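Local coordinates for site-specific recombinase, resolvase family protein (Streptococcus pneumoniae, PDB 3GUV) that probably catalyses site-specific DNA recombination as a serine recombinase of the resolvase family, cutting and rejoining DNA strands, at residues A[60-63]-A[64-67]; A[96-99]-A[100-104]. All blocks are in the same frame, centred on the assembly; numbering follows the deposited sequence.

Contact 1 of 2, residues A[60-63]-A[64-67]; sequences IQFN and RMME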
loop_
_atom_site.group_PDB
_atom_site.type_symbol
_atom_site.label_atom_id
_atom_site.label_comp_id
_atom_site.label_asym_id
_atom_site.label_seq_id
_atom_site.Cartn_x
_atom_site.Cartn_y
_atom_site.Cartn_z
ATOM N N ILE A 60 11.494 -10.137 -16.994
ATOM C CA ILE A 60 11.873 -9.950 -18.401
ATOM C C ILE A 60 10.697 -9.674 -19.352
ATOM O O ILE A 60 10.764 -8.783 -20.195
ATOM C CB ILE A 60 12.623 -11.186 -18.954
ATOM C CG1 ILE A 60 13.933 -11.424 -18.175
ATOM C CG2 ILE A 60 12.915 -11.001 -20.415
ATOM C CD1 ILE A 60 14.205 -12.903 -17.935
ATOM N N GLN A 61 9.645 -10.468 -19.240
ATOM C CA GLN A 61 8.499 -10.296 -20.138
ATOM C C GLN A 61 7.726 -9.069 -19.691
ATOM O O GLN A 61 7.150 -8.368 -20.502
ATOM C CB GLN A 61 7.602 -11.539 -20.134
ATOM C CG GLN A 61 8.291 -12.787 -20.671
ATOM C CD GLN A 61 8.936 -12.575 -22.024
ATOM O OE1 GLN A 61 8.334 -11.991 -22.947
ATOM N NE2 GLN A 61 10.183 -13.041 -22.156
ATOM N N PHE A 62 7.718 -8.819 -18.380
ATOM C CA PHE A 62 7.134 -7.592 -17.886
ATOM C C PHE A 62 7.852 -6.382 -18.491
ATOM O O PHE A 62 7.212 -5.408 -18.891
ATOM C CB PHE A 62 7.182 -7.556 -16.367
ATOM C CG PHE A 62 6.787 -6.260 -15.805
ATOM C CD1 PHE A 62 5.473 -6.006 -15.491
ATOM C CD2 PHE A 62 7.735 -5.254 -15.634
ATOM C CE1 PHE A 62 5.116 -4.778 -14.977
ATOM C CE2 PHE A 62 7.380 -4.015 -15.116
ATOM C CZ PHE A 62 6.075 -3.780 -14.782
ATOM N N ASN A 63 9.175 -6.455 -18.587
ATOM C CA ASN A 63 9.951 -5.360 -19.170
ATOM C C ASN A 63 9.695 -5.289 -20.689
ATOM O O ASN A 63 9.492 -4.209 -21.207
ATOM C CB ASN A 63 11.446 -5.481 -18.858
ATOM C CG ASN A 63 11.754 -5.355 -17.363
ATOM O OD1 ASN A 63 11.061 -4.662 -16.617
ATOM N ND2 ASN A 63 12.800 -6.045 -16.922
ATOM N N ARG A 64 9.670 -6.420 -21.393
ATOM C CA ARG A 64 9.250 -6.385 -22.794
ATOM C C ARG A 64 7.874 -5.701 -22.931
ATOM O O ARG A 64 7.702 -4.864 -23.813
ATOM C CB ARG A 64 9.216 -7.761 -23.487
ATOM C CG ARG A 64 8.451 -7.613 -24.878
ATOM C CD ARG A 64 8.601 -8.684 -25.945
ATOM N NE ARG A 64 8.483 -10.047 -25.424
ATOM C CZ ARG A 64 7.981 -11.078 -26.096
ATOM N NH1 ARG A 64 7.967 -12.282 -25.531
ATOM N NH2 ARG A 64 7.507 -10.930 -27.333
ATOM N N MET A 65 6.908 -6.044 -22.060
ATOM C CA MET A 65 5.555 -5.463 -22.131
ATOM C C MET A 65 5.611 -3.934 -22.019
ATOM O O MET A 65 5.013 -3.228 -22.832
ATOM C CB MET A 65 4.624 -6.068 -21.065
ATOM C CG MET A 65 3.117 -5.699 -21.179
ATOM S SD MET A 65 1.973 -6.421 -19.945
ATOM C CE MET A 65 2.544 -5.555 -18.451
ATOM N N MET A 66 6.337 -3.435 -21.030
ATOM C CA MET A 66 6.463 -1.994 -20.827
ATOM C C MET A 66 7.102 -1.240 -22.028
ATOM O O MET A 66 6.664 -0.156 -22.336
ATOM C CB MET A 66 7.182 -1.663 -19.490
ATOM C CG MET A 66 6.450 -2.085 -18.197
ATOM S SD MET A 66 4.826 -1.364 -17.923
ATOM C CE MET A 66 5.355 0.221 -17.334
ATOM N N GLU A 67 8.089 -1.816 -22.711
ATOM C CA GLU A 67 8.585 -1.229 -23.979
ATOM C C GLU A 67 7.509 -1.205 -25.094
ATOM O O GLU A 67 7.393 -0.244 -25.888
ATOM C CB GLU A 67 9.846 -1.975 -24.490
ATOM C CG GLU A 67 11.046 -2.111 -23.459
ATOM C CD GLU A 67 11.099 -1.015 -22.352
ATOM O OE1 GLU A 67 11.227 0.202 -22.688
ATOM O OE2 GLU A 67 11.045 -1.382 -21.137
#

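Contact 2 of 2, residues A[96-99]-A[100-104]; sequences STLQ and IMQDY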
loop_
_atom_site.group_PDB
_atom_site.type_symbol
_atom_site.label_atom_id
_atom_site.label_comp_id
_atom_site.label_asym_id
_atom_site.label_seq_id
_atom_site.Cartn_x
_atom_site.Cartn_y
_atom_site.Cartn_z
ATOM N N SER A 96 5.181 3.378 -9.244
ATOM C CA SER A 96 5.975 3.901 -10.344
ATOM C C SER A 96 5.539 3.246 -11.656
ATOM O O SER A 96 5.363 3.959 -12.659
ATOM C CB SER A 96 7.506 3.802 -10.095
ATOM O OG SER A 96 7.911 2.501 -9.698
ATOM N N THR A 97 5.290 1.922 -11.627
ATOM C CA THR A 97 4.791 1.188 -12.813
ATOM C C THR A 97 3.465 1.753 -13.292
ATOM O O THR A 97 3.289 2.019 -14.464
ATOM C CB THR A 97 4.553 -0.326 -12.535
ATOM O OG1 THR A 97 5.758 -0.934 -12.072
ATOM C CG2 THR A 97 4.087 -1.014 -13.806
ATOM N N LEU A 98 2.525 1.933 -12.379
ATOM C CA LEU A 98 1.234 2.521 -12.727
ATOM C C LEU A 98 1.364 3.926 -13.310
ATOM O O LEU A 98 0.581 4.303 -14.146
ATOM C CB LEU A 98 0.290 2.581 -11.508
ATOM C CG LEU A 98 -1.149 3.042 -11.802
ATOM C CD1 LEU A 98 -1.795 2.286 -13.010
ATOM C CD2 LEU A 98 -1.978 2.818 -10.582
ATOM N N GLN A 99 2.320 4.712 -12.818
ATOM C CA GLN A 99 2.480 6.099 -13.290
ATOM C C GLN A 99 3.025 6.140 -14.709
ATOM O O GLN A 99 2.517 6.906 -15.527
ATOM C CB GLN A 99 3.368 6.910 -12.355
ATOM C CG GLN A 99 2.625 7.348 -11.084
ATOM C CD GLN A 99 3.523 7.965 -10.029
ATOM O OE1 GLN A 99 4.646 7.502 -9.770
ATOM N NE2 GLN A 99 3.020 9.002 -9.394
ATOM N N ILE A 100 4.030 5.297 -14.991
ATOM C CA ILE A 100 4.594 5.140 -16.345
ATOM C C ILE A 100 3.525 4.655 -17.347
ATOM O O ILE A 100 3.373 5.229 -18.413
ATOM C CB ILE A 100 5.811 4.172 -16.351
ATOM C CG1 ILE A 100 6.958 4.730 -15.485
ATOM C CG2 ILE A 100 6.305 3.926 -17.798
ATOM C CD1 ILE A 100 7.970 3.689 -15.061
ATOM N N MET A 101 2.799 3.599 -16.987
ATOM C CA MET A 101 1.676 3.092 -17.780
ATOM C C MET A 101 0.690 4.219 -18.144
ATOM O O MET A 101 0.341 4.401 -19.327
ATOM C CB MET A 101 0.890 1.995 -17.017
ATOM C CG MET A 101 1.444 0.573 -17.060
ATOM S SD MET A 101 0.544 -0.621 -16.011
ATOM C CE MET A 101 -1.137 -0.453 -16.493
ATOM N N GLN A 102 0.197 4.937 -17.131
ATOM C CA GLN A 102 -0.791 5.992 -17.382
ATOM C C GLN A 102 -0.181 7.161 -18.188
ATOM O O GLN A 102 -0.886 7.757 -19.000
ATOM C CB GLN A 102 -1.427 6.503 -16.089
ATOM C CG GLN A 102 -2.253 5.474 -15.339
ATOM C CD GLN A 102 -2.900 6.036 -14.073
ATOM O OE1 GLN A 102 -2.229 6.602 -13.210
ATOM N NE2 GLN A 102 -4.217 5.866 -13.960
ATOM N N ASP A 103 1.112 7.451 -17.966
ATOM C CA ASP A 103 1.897 8.410 -18.785
ATOM C C ASP A 103 1.680 8.077 -20.252
ATOM O O ASP A 103 1.439 8.963 -21.082
ATOM C CB ASP A 103 3.413 8.301 -18.486
ATOM C CG ASP A 103 4.107 9.656 -18.363
ATOM O OD1 ASP A 103 4.816 10.127 -19.307
ATOM O OD2 ASP A 103 3.943 10.266 -17.281
ATOM N N TYR A 104 1.746 6.775 -20.561
ATOM C CA TYR A 104 1.590 6.288 -21.921
ATOM C C TYR A 104 0.169 5.854 -22.273
ATOM O O TYR A 104 -0.014 5.048 -23.178
ATOM C CB TYR A 104 2.584 5.156 -22.197
ATOM C CG TYR A 104 4.010 5.621 -22.241
ATOM C CD1 TYR A 104 4.574 6.080 -23.420
ATOM C CD2 TYR A 104 4.781 5.629 -21.111
ATOM C CE1 TYR A 104 5.898 6.518 -23.462
ATOM C CE2 TYR A 104 6.100 6.078 -21.128
ATOM C CZ TYR A 104 6.651 6.519 -22.311
ATOM O OH TYR A 104 7.958 6.939 -22.320
#

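Contact 1 of 2, residues A[60-63]-A[64-67]
M66 lies alongside the ring of F62 one helical turn earlier, the two side chains pointing the same way from the helix. The methionine brings its CG over one face of the ring, 4.1 Å from the centroid, a CH-pi contact; the sulfur SD stands at a more oblique position, 4.8 Å from the same centroid, and adds a Met-aromatic contact. CG anti to the carbonyl carbon (chi1 -65°) sets it over the ring, the bend at chi2 keeps the sulfur close, and the bend at chi3 turns the methyl CE away to helix 91-103. M65 reaches the ring from a different direction: its side chain slants across that of F62, and the methyl CE comes to 4.2 Å from F62 CD1. A flat ring met by two flexible methionine chains, one over a face and one obliquely, makes an apolar surface suited to burial, with M65 turned to Y8, Y10 and Y46 of the sheet strands.

The polar pair Q61 and R64 also runs side by side, with the amide and guanidinium planes nearly perpendicular at 87°. Q61 OE1 meets the edge of the guanidinium and accepts a short bond from R64 NH1, 2.6 Å, the oxygen lying 15° out of the guanidinium plane. R64 NE gives Q61 OE1 a second, weak bond at 3.2 Å, so one carbonyl draws two N-H groups and steadies the arginine head along the helix surface.

Beneath the side chains, successive i to i+4 bonds, such as M66 N to F62 O at 3.0 Å, hold the turns together. At the start of the helix, D48 accepts the backbone N-H groups of Q61 (on OD1) and F62 (on OD2). The arrangement is that of the first turns of an amphipathic alpha-helix packed against the sheet of a resolvase-type catalytic domain.

Contact 2 of 2, residues A[96-99]-A[100-104]
L98 overlaps Q102 one turn further along, the two side chains slanting across one another so that L98 CD1 rests 4.0 Å from Q102 CG. The glutamine touches the leucine branch with its methylene CG and the amide carbon CD, while its chain, extended beyond CG (chi2 -178°), carries NE2 to N107, whose OD1 accepts a hydrogen bond. A long residue with a polar tip suits this border between the buried and the partly exposed side of the helix.

T97 and M101 form the neighbouring pair, again set aslant. With T97 CG2 lying anti to the backbone N, the methyl faces M101 and comes 4.2 Å from its SD; the hydroxyl OG1 is satisfied by a hydrogen bond with the carbonyl of D93. Threonine can thus present carbon to the interior without leaving its oxygen unpaired. The M101 chain bends at chi3, and its CE makes a looser approach of 4.5 Å to L98 CD1. Beyond the segments, L98 and M101 both pack on L108 of strand 107-110.

On the more exposed side, I100 folds back along the preceding turn, its CG1 3.3 Å from S96 O. That carbonyl also accepts the bond from I100 N, 3.0 Å long and with an N-H...O angle of 169°. D103 N bonds to Q99 O and Y104 N to I100 O, and Y104 is the first residue to leave helical geometry. These are the C-terminal turns of the connecting helix in a beta-alpha-beta unit, between strands 78-81 and 107-110.

Contact 1, on helix 60-70, precedes contact 2, on helix 91-103, with strand 78-81 between these helices in the chain; the two centres are about 13 Å apart. The helices meet directly: F62 CZ lies 3.5 Å from T97 CG2, and the methyl CE of M66 packs among T97, I100 and M101. The apolar face organised within contact 1 therefore becomes part of the interface with contact 2. Contact 1 also touches strands 6-12 and 41-48, whereas contact 2 touches strand 107-110 and helix 124-151. Together they join neighbouring helices over the mixed sheet and connect that packing to the long C-terminal helix within the resolvase domain.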